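Local coordinates for amidohydrolase 3 domain-containing protein (PDB 3IGH) that is of unknown function but is probably a metal-dependent hydrolase acting on carbon-nitrogen bonds other than peptide bonds, at residues A[361-364]-A[365-369]; A[405-408]-A[409-412]. All coordinates share one frame; numbering follows the deposited sequence. Where two conformers were deposited one is given.

Contact 1: residues A[361-364]-A[365-369]; sequences QPHF and IISDW. With SO4 (sulfate ion), chain E.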
loop_
_atom_site.group_PDB
_atom_site.type_symbol
_atom_site.label_atom_id
_atom_site.label_comp_id
_atom_site.label_asym_id
_atom_site.label_seq_id
_atom_site.Cartn_x
_atom_site.Cartn_y
_atom_site.Cartn_z
ATOM N N GLN A 361 22.718 17.350 5.342
ATOM C CA GLN A 361 23.634 16.279 5.731
ATOM C C GLN A 361 24.873 16.855 6.429
ATOM O O GLN A 361 25.889 17.094 5.779
ATOM C CB GLN A 361 24.052 15.459 4.504
ATOM C CG GLN A 361 22.932 14.694 3.777
ATOM C CD GLN A 361 22.091 15.591 2.889
ATOM O OE1 GLN A 361 22.608 16.506 2.249
ATOM N NE2 GLN A 361 20.782 15.350 2.867
ATOM N N PRO A 362 24.775 17.120 7.744
ATOM C CA PRO A 362 25.874 17.768 8.489
ATOM C C PRO A 362 27.261 17.123 8.401
ATOM O O PRO A 362 28.254 17.843 8.441
ATOM C CB PRO A 362 25.355 17.794 9.931
ATOM C CG PRO A 362 23.854 17.852 9.760
ATOM C CD PRO A 362 23.589 16.922 8.600
ATOM N N HIS A 363 27.343 15.803 8.239
ATOM C CA HIS A 363 28.651 15.156 8.118
ATOM C C HIS A 363 29.445 15.532 6.854
ATOM O O HIS A 363 30.658 15.313 6.799
ATOM C CB HIS A 363 28.568 13.637 8.322
ATOM C CG HIS A 363 29.865 13.024 8.755
ATOM N ND1 HIS A 363 30.770 12.500 7.862
ATOM C CD2 HIS A 363 30.426 12.894 9.981
ATOM C CE1 HIS A 363 31.825 12.048 8.518
ATOM N NE2 HIS A 363 31.642 12.279 9.804
ATOM N N PHE A 364 28.773 16.125 5.857
ATOM C CA PHE A 364 29.461 16.700 4.687
ATOM C C PHE A 364 30.478 17.790 5.068
ATOM O O PHE A 364 31.457 17.976 4.360
ATOM C CB PHE A 364 28.468 17.277 3.664
ATOM C CG PHE A 364 27.887 16.254 2.703
ATOM C CD1 PHE A 364 27.120 15.187 3.157
ATOM C CD2 PHE A 364 28.096 16.379 1.330
ATOM C CE1 PHE A 364 26.565 14.255 2.253
ATOM C CE2 PHE A 364 27.559 15.454 0.432
ATOM C CZ PHE A 364 26.789 14.393 0.897
ATOM N N ILE A 365 30.227 18.520 6.158
ATOM C CA ILE A 365 31.209 19.468 6.720
ATOM C C ILE A 365 32.573 18.791 6.931
ATOM O O ILE A 365 33.619 19.350 6.585
ATOM C CB ILE A 365 30.714 20.065 8.065
ATOM C CG1 ILE A 365 29.521 21.000 7.834
ATOM C CG2 ILE A 365 31.838 20.813 8.813
ATOM C CD1 ILE A 365 28.748 21.290 9.087
ATOM N N ILE A 366 32.531 17.565 7.450
ATOM C CA ILE A 366 33.742 16.809 7.741
ATOM C C ILE A 366 34.402 16.234 6.493
ATOM O O ILE A 366 35.626 16.347 6.334
ATOM C CB ILE A 366 33.469 15.727 8.818
ATOM C CG1 ILE A 366 33.399 16.401 10.186
ATOM C CG2 ILE A 366 34.543 14.628 8.822
ATOM C CD1 ILE A 366 32.546 15.677 11.159
ATOM N N SER A 367 33.598 15.643 5.606
ATOM C CA SER A 367 34.119 14.960 4.424
ATOM C C SER A 367 34.595 15.918 3.337
ATOM O O SER A 367 35.605 15.661 2.673
ATOM C CB SER A 367 33.072 14.000 3.849
ATOM O OG SER A 367 32.863 12.901 4.716
ATOM N N ASP A 368 33.868 17.016 3.154
ATOM C CA ASP A 368 34.145 17.944 2.061
ATOM C C ASP A 368 35.188 18.990 2.465
ATOM O O ASP A 368 34.875 20.180 2.572
ATOM C CB ASP A 368 32.853 18.645 1.584
ATOM C CG ASP A 368 31.810 17.676 0.994
ATOM O OD1 ASP A 368 32.015 16.440 0.997
ATOM O OD2 ASP A 368 30.779 18.177 0.503
ATOM N N TRP A 369 36.431 18.545 2.650
ATOM C CA TRP A 369 37.518 19.430 3.093
ATOM C C TRP A 369 37.846 20.539 2.096
ATOM O O TRP A 369 38.337 21.598 2.487
ATOM C CB TRP A 369 38.777 18.630 3.446
ATOM C CG TRP A 369 39.291 17.720 2.340
ATOM C CD1 TRP A 369 39.041 16.381 2.192
ATOM C CD2 TRP A 369 40.129 18.096 1.237
ATOM N NE1 TRP A 369 39.688 15.902 1.069
ATOM C CE2 TRP A 369 40.371 16.932 0.476
ATOM C CE3 TRP A 369 40.725 19.300 0.837
ATOM C CZ2 TRP A 369 41.153 16.943 -0.678
ATOM C CZ3 TRP A 369 41.506 19.310 -0.309
ATOM C CH2 TRP A 369 41.710 18.140 -1.054
HETATM S S SO4 E . 34.362 11.544 12.097
HETATM O O1 SO4 E . 34.743 10.432 12.962
HETATM O O2 SO4 E . 35.160 12.722 12.430
HETATM O O3 SO4 E . 34.563 11.169 10.702
HETATM O O4 SO4 E . 32.955 11.866 12.308
#
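Ile-366 lies over one face of the His-363 imidazole, a CH-pi contact at the start of the short helix 364-367, which follows strand 357-360 in this amidohydrolase TIM-barrel chain. Its CB sits 4.1 Å from the ring centroid and only 13° off the normal, while CG2 and CD1, in the conformer described, spread toward CE1 and CD2. The ring reaches this place because CG is anti to the backbone N (chi1 -157°), which sends the imidazole alongside the first helical turn. At the ring edge, near its plane, NE2 meets a sulfate, probably from the crystallisation liquor, giving a good bond to O4 (2.9 Å) and a weak one to O3; Lys-422 holds the same anion. At the other ring nitrogen, ND1 bonds to Glu-404, whose OE1 also takes Ser-367 OG, so the imidazole is gripped at both nitrogens and its rotation is fixed.

One residue on, Phe-364 and Asp-368 run side by side, ring and carboxylate planes 75° apart, with OD2 at the ring edge 3.3 Å from CD2. Tyr-384 hydrogen-bonds to that same OD2, and His-339 meets the phenyl ring edge-to-face.

In the backbone, a type I beta turn from Gln-361 to Phe-364 leads into the helix. Ser-367 N donates to His-363 O, and the last turn closes where Asp-368 N meets Phe-364 O at 2.9 Å.

Contact 2: residues A[405-408]-A[409-412]; sequences PADP and WLTV. With SO4 (sulfate ion), chain J.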
loop_
_atom_site.group_PDB
_atom_site.type_symbol
_atom_site.label_atom_id
_atom_site.label_comp_id
_atom_site.label_asym_id
_atom_site.label_seq_id
_atom_site.Cartn_x
_atom_site.Cartn_y
_atom_site.Cartn_z
ATOM N N PRO A 405 29.259 8.107 6.643
ATOM C CA PRO A 405 28.919 7.066 7.615
ATOM C C PRO A 405 27.482 7.192 8.126
ATOM O O PRO A 405 26.969 8.300 8.270
ATOM C CB PRO A 405 29.920 7.300 8.758
ATOM C CG PRO A 405 30.491 8.652 8.518
ATOM C CD PRO A 405 30.481 8.830 7.044
ATOM N N ALA A 406 26.839 6.059 8.378
ATOM C CA ALA A 406 25.432 6.057 8.805
ATOM C C ALA A 406 25.244 6.385 10.284
ATOM O O ALA A 406 24.146 6.748 10.688
ATOM C CB ALA A 406 24.772 4.719 8.468
ATOM N N ASP A 407 26.310 6.264 11.082
ATOM C CA ASP A 407 26.237 6.461 12.544
ATOM C C ASP A 407 25.695 7.844 12.873
ATOM O O ASP A 407 26.337 8.849 12.556
ATOM C CB ASP A 407 27.628 6.278 13.172
ATOM C CG ASP A 407 27.622 6.360 14.698
ATOM O OD1 ASP A 407 28.712 6.186 15.267
ATOM O OD2 ASP A 407 26.568 6.590 15.335
ATOM N N PRO A 408 24.486 7.901 13.473
ATOM C CA PRO A 408 23.845 9.190 13.679
ATOM C C PRO A 408 24.608 10.105 14.629
ATOM O O PRO A 408 24.538 11.320 14.480
ATOM C CB PRO A 408 22.460 8.823 14.237
ATOM C CG PRO A 408 22.584 7.441 14.725
ATOM C CD PRO A 408 23.631 6.780 13.908
ATOM N N TRP A 409 25.352 9.529 15.570
ATOM C CA TRP A 409 26.096 10.332 16.523
ATOM C C TRP A 409 27.235 11.110 15.878
ATOM O O TRP A 409 27.546 12.217 16.316
ATOM C CB TRP A 409 26.577 9.478 17.706
ATOM C CG TRP A 409 25.425 9.023 18.544
ATOM C CD1 TRP A 409 24.959 7.751 18.668
ATOM C CD2 TRP A 409 24.553 9.850 19.335
ATOM N NE1 TRP A 409 23.874 7.726 19.507
ATOM C CE2 TRP A 409 23.598 8.999 19.925
ATOM C CE3 TRP A 409 24.491 11.225 19.601
ATOM C CZ2 TRP A 409 22.590 9.471 20.773
ATOM C CZ3 TRP A 409 23.496 11.695 20.449
ATOM C CH2 TRP A 409 22.556 10.816 21.023
ATOM N N LEU A 410 27.824 10.547 14.821
ATOM C CA LEU A 410 28.820 11.267 14.021
ATOM C C LEU A 410 28.222 12.478 13.301
ATOM O O LEU A 410 28.890 13.494 13.137
ATOM C CB LEU A 410 29.509 10.335 13.019
ATOM C CG LEU A 410 30.325 9.156 13.557
ATOM C CD1 LEU A 410 30.962 8.390 12.402
ATOM C CD2 LEU A 410 31.392 9.625 14.555
ATOM N N THR A 411 26.956 12.372 12.895
ATOM C CA THR A 411 26.272 13.470 12.220
ATOM C C THR A 411 25.794 14.520 13.218
ATOM O O THR A 411 25.853 15.720 12.932
ATOM C CB THR A 411 25.139 12.932 11.289
ATOM O OG1 THR A 411 25.740 12.401 10.098
ATOM C CG2 THR A 411 24.125 14.014 10.905
ATOM N N VAL A 412 25.352 14.069 14.397
ATOM C CA VAL A 412 25.031 14.980 15.502
ATOM C C VAL A 412 26.269 15.811 15.860
ATOM O O VAL A 412 26.195 17.037 15.966
ATOM C CB VAL A 412 24.503 14.226 16.752
ATOM C CG1 VAL A 412 24.372 15.172 17.970
ATOM C CG2 VAL A 412 23.146 13.583 16.456
HETATM S S SO4 J . 29.095 2.929 7.412
HETATM O O1 SO4 J . 29.462 1.583 7.833
HETATM O O2 SO4 J . 30.176 3.847 7.753
HETATM O O3 SO4 J . 28.875 2.956 5.969
HETATM O O4 SO4 J . 27.879 3.329 8.107
HETATM O O HOH W 1 26.961 10.068 10.254
#
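Asp-407 caps the N terminus of helix 408-417, its OD2 accepting from Trp-409 N at 3.2 Å. This N-cap bond reaches OD2 from above the carboxylate plane, 56° out of it. An extended first torsion (chi1 -176°) carries the carboxylate to Trp-409 N, its plane nearly perpendicular to the indole.

The tight part is the first turn. Pro-408 O accepts from Val-412 N at 2.9 Å, and Val-412 CG2 closes on the same oxygen at 3.3 Å. Phe-63 of strand 58-68 and Tyr-443 of helix 436-450 pack against Pro-408 and Val-412, and Phe-63 also meets the Trp-409 ring edge-to-face.

The partly exposed side, formed by Pro-405, Asp-407 and Leu-410, is looser. Leu-410 crosses Pro-405 at about a right angle, CD1 to CG 3.9 Å, and its CG lies 3.8 Å from Asp-407 OD1. Farther out, Ala-406 N donates to a sulfate, probably from the crystallisation liquor, which His-196 also binds. Apart from this looser side, a firmly held water bridges loop and helix: it donates to the carbonyl oxygens of Pro-405 and Asp-407, and accepts from Thr-411 OG1 at 2.6 Å.

How the contacts relate
From the N terminus, the chain leaves strand 357-360 and enters contact 1, which closes the turn into helix 364-367. It then passes through helices 371-375 and 386-392 and strand 395-397, parallel neighbour of 357-360, before contact 2 closes the loop into helix 408-417. The two are in series, neither nested nor crossed, with centres about 11 Å apart. They nevertheless touch: His-363 CB packs 3.6 Å from Thr-411 OG1, and Pro-405 CG approaches the imidazole at CE1. The loop and helix start after one strand thus rest against those after the next, with helix 408-417 continuing the packing to strand 58-68 and helix 436-450.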